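Long-range contacts in DUF1214 domain-containing protein (PDB 6ANS), which is of unknown function but belongs to the DUF1214 family, forms a two-chain assembly and binds a sodium ion in this crystal: residues A[38-43]-A[229-234]; A[141-146]-A[239-244]. All coordinates share one frame; numbering follows the deposited sequence.

Contact 1: residues A[38-43]-A[229-234]; sequences ADFCDT and GGLMRA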
loop_
_atom_site.group_PDB
_atom_site.type_symbol
_atom_site.label_atom_id
_atom_site.label_comp_id
_atom_site.label_asym_id
_atom_site.label_seq_id
_atom_site.Cartn_x
_atom_site.Cartn_y
_atom_site.Cartn_z
ATOM N N ALA A 38 -6.715 -21.331 -5.475
ATOM C CA ALA A 38 -8.160 -21.484 -5.600
ATOM C C ALA A 38 -8.843 -21.310 -4.250
ATOM O O ALA A 38 -9.822 -20.563 -4.127
ATOM C CB ALA A 38 -8.494 -22.851 -6.203
ATOM N N ASP A 39 -8.319 -21.981 -3.215
ATOM C CA ASP A 39 -8.907 -21.874 -1.882
ATOM C C ASP A 39 -8.846 -20.449 -1.359
ATOM O O ASP A 39 -9.778 -19.980 -0.698
ATOM C CB ASP A 39 -8.185 -22.810 -0.913
ATOM C CG ASP A 39 -8.416 -24.258 -1.238
ATOM O OD1 ASP A 39 -9.262 -24.543 -2.124
ATOM O OD2 ASP A 39 -7.723 -25.104 -0.637
ATOM N N PHE A 40 -7.730 -19.763 -1.617
ATOM C CA PHE A 40 -7.574 -18.355 -1.248
ATOM C C PHE A 40 -8.675 -17.489 -1.854
ATOM O O PHE A 40 -9.336 -16.710 -1.151
ATOM C CB PHE A 40 -6.178 -17.900 -1.690
ATOM C CG PHE A 40 -5.942 -16.424 -1.633
ATOM C CD1 PHE A 40 -5.565 -15.818 -0.439
ATOM C CD2 PHE A 40 -5.988 -15.651 -2.797
ATOM C CE1 PHE A 40 -5.306 -14.451 -0.387
ATOM C CE2 PHE A 40 -5.708 -14.278 -2.764
ATOM C CZ PHE A 40 -5.371 -13.679 -1.564
ATOM N N CYS A 41 -8.888 -17.612 -3.166
ATOM C CA CYS A 41 -9.909 -16.800 -3.818
ATOM C C CYS A 41 -11.314 -17.180 -3.338
ATOM O O CYS A 41 -12.160 -16.301 -3.126
ATOM C CB CYS A 41 -9.773 -16.924 -5.342
ATOM S SG CYS A 41 -8.186 -16.252 -5.964
ATOM N N ASP A 42 -11.570 -18.474 -3.126
ATOM C CA ASP A 42 -12.889 -18.899 -2.639
ATOM C C ASP A 42 -13.165 -18.421 -1.213
ATOM O O ASP A 42 -14.323 -18.169 -0.855
ATOM C CB ASP A 42 -13.019 -20.425 -2.674
ATOM C CG ASP A 42 -13.111 -20.974 -4.083
ATOM O OD1 ASP A 42 -13.365 -20.186 -5.026
ATOM O OD2 ASP A 42 -12.962 -22.205 -4.232
ATOM N N THR A 43 -12.135 -18.353 -0.367
ATOM C CA THR A 43 -12.329 -17.779 0.959
ATOM C C THR A 43 -12.631 -16.293 0.854
ATOM O O THR A 43 -13.542 -15.786 1.515
ATOM C CB THR A 43 -11.099 -18.034 1.826
ATOM O OG1 THR A 43 -10.876 -19.445 1.908
ATOM C CG2 THR A 43 -11.267 -17.417 3.245
ATOM N N GLY A 229 0.903 -20.880 3.925
ATOM C CA GLY A 229 0.362 -20.394 5.184
ATOM C C GLY A 229 0.007 -18.921 5.142
ATOM O O GLY A 229 -1.005 -18.500 5.710
ATOM N N GLY A 230 0.842 -18.114 4.490
ATOM C CA GLY A 230 0.566 -16.687 4.424
ATOM C C GLY A 230 -0.694 -16.381 3.637
ATOM O O GLY A 230 -1.490 -15.529 4.030
ATOM N N LEU A 231 -0.895 -17.074 2.516
ATOM C CA LEU A 231 -2.089 -16.820 1.711
ATOM C C LEU A 231 -3.361 -17.179 2.474
ATOM O O LEU A 231 -4.320 -16.396 2.512
ATOM C CB LEU A 231 -2.013 -17.591 0.392
ATOM C CG LEU A 231 -1.024 -17.014 -0.625
ATOM C CD1 LEU A 231 -0.818 -17.984 -1.790
ATOM C CD2 LEU A 231 -1.511 -15.670 -1.123
HETATM N N MSE A 232 -3.394 -18.360 3.092
HETATM C CA MSE A 232 -4.594 -18.783 3.805
HETATM C C MSE A 232 -4.850 -17.858 4.999
HETATM O O MSE A 232 -5.993 -17.465 5.243
HETATM C CB MSE A 232 -4.490 -20.254 4.247
HETATM C CG MSE A 232 -4.551 -21.245 3.063
HETATM SE SE MSE A 232 -5.790 -20.713 1.573
HETATM C CE MSE A 232 -7.473 -20.720 2.610
ATOM N N ARG A 233 -3.794 -17.471 5.724
ATOM C CA ARG A 233 -4.001 -16.528 6.823
ATOM C C ARG A 233 -4.529 -15.195 6.306
ATOM O O ARG A 233 -5.425 -14.594 6.917
ATOM C CB ARG A 233 -2.707 -16.327 7.627
ATOM C CG ARG A 233 -2.432 -17.462 8.657
ATOM C CD ARG A 233 -1.232 -17.127 9.561
ATOM N NE ARG A 233 0.018 -17.153 8.802
ATOM C CZ ARG A 233 0.694 -18.266 8.534
ATOM N NH1 ARG A 233 0.247 -19.435 8.984
ATOM N NH2 ARG A 233 1.820 -18.212 7.830
ATOM N N ALA A 234 -4.001 -14.723 5.173
ATOM C CA ALA A 234 -4.493 -13.473 4.599
ATOM C C ALA A 234 -5.971 -13.578 4.246
ATOM O O ALA A 234 -6.767 -12.708 4.610
ATOM C CB ALA A 234 -3.664 -13.089 3.368
#

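Contact 2: residues A[141-146]-A[239-244]; sequences GGYETD and EQTSKL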
loop_
_atom_site.group_PDB
_atom_site.type_symbol
_atom_site.label_atom_id
_atom_site.label_comp_id
_atom_site.label_asym_id
_atom_site.label_seq_id
_atom_site.Cartn_x
_atom_site.Cartn_y
_atom_site.Cartn_z
ATOM N N GLY A 141 -1.646 -14.017 18.687
ATOM C CA GLY A 141 -2.831 -14.495 17.990
ATOM C C GLY A 141 -3.045 -13.695 16.714
ATOM O O GLY A 141 -2.109 -13.413 15.962
ATOM N N GLY A 142 -4.281 -13.300 16.483
ATOM C CA GLY A 142 -4.641 -12.496 15.328
ATOM C C GLY A 142 -6.087 -12.729 14.970
ATOM O O GLY A 142 -6.685 -13.756 15.305
ATOM N N TYR A 143 -6.674 -11.746 14.274
ATOM C CA TYR A 143 -8.074 -11.887 13.886
ATOM C C TYR A 143 -8.272 -13.150 13.065
ATOM O O TYR A 143 -9.288 -13.831 13.209
ATOM C CB TYR A 143 -8.568 -10.674 13.093
ATOM C CG TYR A 143 -8.564 -9.364 13.837
ATOM C CD1 TYR A 143 -8.529 -9.314 15.247
ATOM C CD2 TYR A 143 -8.574 -8.162 13.134
ATOM C CE1 TYR A 143 -8.508 -8.083 15.918
ATOM C CE2 TYR A 143 -8.556 -6.932 13.797
ATOM C CZ TYR A 143 -8.525 -6.896 15.175
ATOM O OH TYR A 143 -8.516 -5.674 15.787
ATOM N N GLU A 144 -7.310 -13.470 12.191
ATOM C CA GLU A 144 -7.432 -14.653 11.347
ATOM C C GLU A 144 -7.307 -15.948 12.145
ATOM O O GLU A 144 -7.701 -17.001 11.638
ATOM C CB GLU A 144 -6.378 -14.652 10.233
ATOM C CG GLU A 144 -4.975 -15.059 10.680
ATOM C CD GLU A 144 -4.357 -14.080 11.667
ATOM O OE1 GLU A 144 -4.505 -12.871 11.457
ATOM O OE2 GLU A 144 -3.736 -14.519 12.658
ATOM N N THR A 145 -6.754 -15.897 13.361
ATOM C CA THR A 145 -6.508 -17.112 14.146
ATOM C C THR A 145 -7.545 -17.298 15.252
ATOM O O THR A 145 -8.346 -18.234 15.195
ATOM C CB THR A 145 -5.097 -17.091 14.749
ATOM O OG1 THR A 145 -4.129 -17.040 13.694
ATOM C CG2 THR A 145 -4.852 -18.352 15.569
ATOM N N ASP A 146 -7.539 -16.421 16.264
ATOM C CA ASP A 146 -8.492 -16.497 17.368
ATOM C C ASP A 146 -9.514 -15.364 17.357
ATOM O O ASP A 146 -10.274 -15.227 18.318
ATOM C CB ASP A 146 -7.776 -16.523 18.729
ATOM C CG ASP A 146 -6.731 -15.400 18.899
ATOM O OD1 ASP A 146 -6.654 -14.450 18.085
ATOM O OD2 ASP A 146 -5.999 -15.458 19.905
ATOM N N GLU A 239 -12.109 -12.637 6.059
ATOM C CA GLU A 239 -13.378 -13.188 6.522
ATOM C C GLU A 239 -13.587 -12.927 8.005
ATOM O O GLU A 239 -14.660 -12.467 8.418
ATOM C CB GLU A 239 -13.440 -14.689 6.242
ATOM C CG GLU A 239 -14.710 -15.351 6.780
ATOM C CD GLU A 239 -15.018 -16.659 6.085
ATOM O OE1 GLU A 239 -14.161 -17.566 6.177
ATOM O OE2 GLU A 239 -16.118 -16.795 5.487
ATOM N N GLN A 240 -12.563 -13.196 8.826
ATOM C CA GLN A 240 -12.735 -13.075 10.279
ATOM C C GLN A 240 -12.817 -11.621 10.731
ATOM O O GLN A 240 -13.570 -11.299 11.656
ATOM C CB GLN A 240 -11.607 -13.788 11.028
ATOM C CG GLN A 240 -11.562 -15.294 10.840
ATOM C CD GLN A 240 -12.867 -15.964 11.229
ATOM O OE1 GLN A 240 -13.456 -15.656 12.271
ATOM N NE2 GLN A 240 -13.325 -16.891 10.391
ATOM N N THR A 241 -12.043 -10.728 10.115
ATOM C CA THR A 241 -12.074 -9.329 10.545
ATOM C C THR A 241 -13.410 -8.697 10.208
ATOM O O THR A 241 -14.017 -8.021 11.049
ATOM C CB THR A 241 -10.938 -8.542 9.894
ATOM O OG1 THR A 241 -9.692 -9.123 10.278
ATOM C CG2 THR A 241 -10.962 -7.043 10.304
ATOM N N SER A 242 -13.889 -8.907 8.976
ATOM C CA SER A 242 -15.196 -8.378 8.607
ATOM C C SER A 242 -16.284 -8.982 9.484
ATOM O O SER A 242 -17.180 -8.269 9.947
ATOM C CB SER A 242 -15.484 -8.621 7.118
ATOM O OG SER A 242 -15.471 -9.997 6.743
ATOM N N LYS A 243 -16.216 -10.293 9.740
ATOM C CA LYS A 243 -17.206 -10.907 10.626
ATOM C C LYS A 243 -17.138 -10.305 12.028
ATOM O O LYS A 243 -18.175 -9.966 12.612
ATOM C CB LYS A 243 -17.003 -12.420 10.681
ATOM C CG LYS A 243 -17.887 -13.175 11.683
ATOM C CD LYS A 243 -17.609 -14.686 11.577
ATOM C CE LYS A 243 -18.205 -15.510 12.724
ATOM N NZ LYS A 243 -19.559 -15.063 13.155
ATOM N N LEU A 244 -15.921 -10.143 12.564
ATOM C CA LEU A 244 -15.734 -9.643 13.930
ATOM C C LEU A 244 -16.401 -8.284 14.116
ATOM O O LEU A 244 -17.219 -8.096 15.022
ATOM C CB LEU A 244 -14.233 -9.533 14.261
ATOM C CG LEU A 244 -13.836 -8.767 15.537
ATOM C CD1 LEU A 244 -14.406 -9.467 16.788
ATOM C CD2 LEU A 244 -12.310 -8.574 15.678
#

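Contact 1: residues A[38-43]-A[229-234]
Helices 35-46 and 224-251 run side by side in the same direction here, the short axes of 38-43 and 229-234 lying 9.2 Å apart at 11°, and the CA atoms of F40 and M232 come nearest, 5.9 Å apart. Helix 60-83 packs against this nearly parallel helix pair, L78 touching F40 and both A77 and L78 touching A234. F40 reaches across with CG anti to its backbone N (chi1 169°), laying its ring against the turn at L231. L231 CD2 stands over one face, 4.2 Å from the F40 ring centroid and offset toward the rim, a CH-pi contact in which the two side chains cross at about a right angle. The ring also meets backbone: F40 CD1 approaches L231 O to 3.3 Å. At the ring's edge, near its plane, A234 CB lies 4.3 Å from F40 CE1; W37 and A235 pack around the same ring. M232, a selenomethionine, starts away from the partner helix, but a bend at chi2 brings SE to 4.0 Å from D39 CB. D39 OD1 is hydrogen-bonded to Q35 NE2 within its own helix. On the far side of helix 35-46, C41 packs on C41 of the second subunit. T43 OG1 donates to D39 O, which T43 N reaches from the opposite face of the carbonyl plane, and the further bend of M232 at chi3 places its CE 3.7 Å from T43 OG1.

Contact 2: residues A[141-146]-A[239-244]
With CG beside its backbone N (chi1 -63°), Y143, whose CB points toward helix 224-251, brings its ring beside T241 and L244; L244, its CG anti to the backbone N (chi1 168°), sends CD2 over one ring face. The result is a CH-pi contact between a short, weakly bonded helical turn, entered just after strand 133-140 of an antiparallel sheet, and the long helix 224-251. L244 CD2 sits 4.0 Å from the Y143 ring centroid, displaced toward the CD1-CE1 side of the ring, and the two side chains cross at about a right angle. T241 comes instead to the ring's edge, near its plane; its hydroxyl is hydrogen-bonded to F237 O within its own helix. Beyond the ring, Y143 OH is tied to V270 O, and a glycerol, probably from the crystallisation liquor, lies about 4 Å from the side chain. Q240 CB packs 3.2 Å from Y143 O, while its bend at chi2 leads the amide away. Behind Y143 the turn is held by G142 O, which accepts from T145 N and D146 N, and by G142 N, which donates to D146 OD1 (3.1 Å), meeting it from above the carboxylate plane. T241 OG1 lies 3.2 Å from Y143 CD2.

How the contacts relate
From the N terminus, the chain passes first through 38-43 on helix 35-46, then through helix 60-83 and into the first sheets, where 141-146 follows strand 133-140. Only later does helix 224-251 return, meeting 38-43 through 229-234 and then 141-146 through 239-244. Contact 1 thus closes a loop of 185 intervening residues and contact 2 one of 92; the loops cross, since 141-146 lies inside the first and 239-244 beyond its end. With centres 13 Å apart, they link helix 35-46 and the turn after strand 133-140 through the one long helix 224-251. They also touch directly: R233 O packs 3.5 Å from E144 CB.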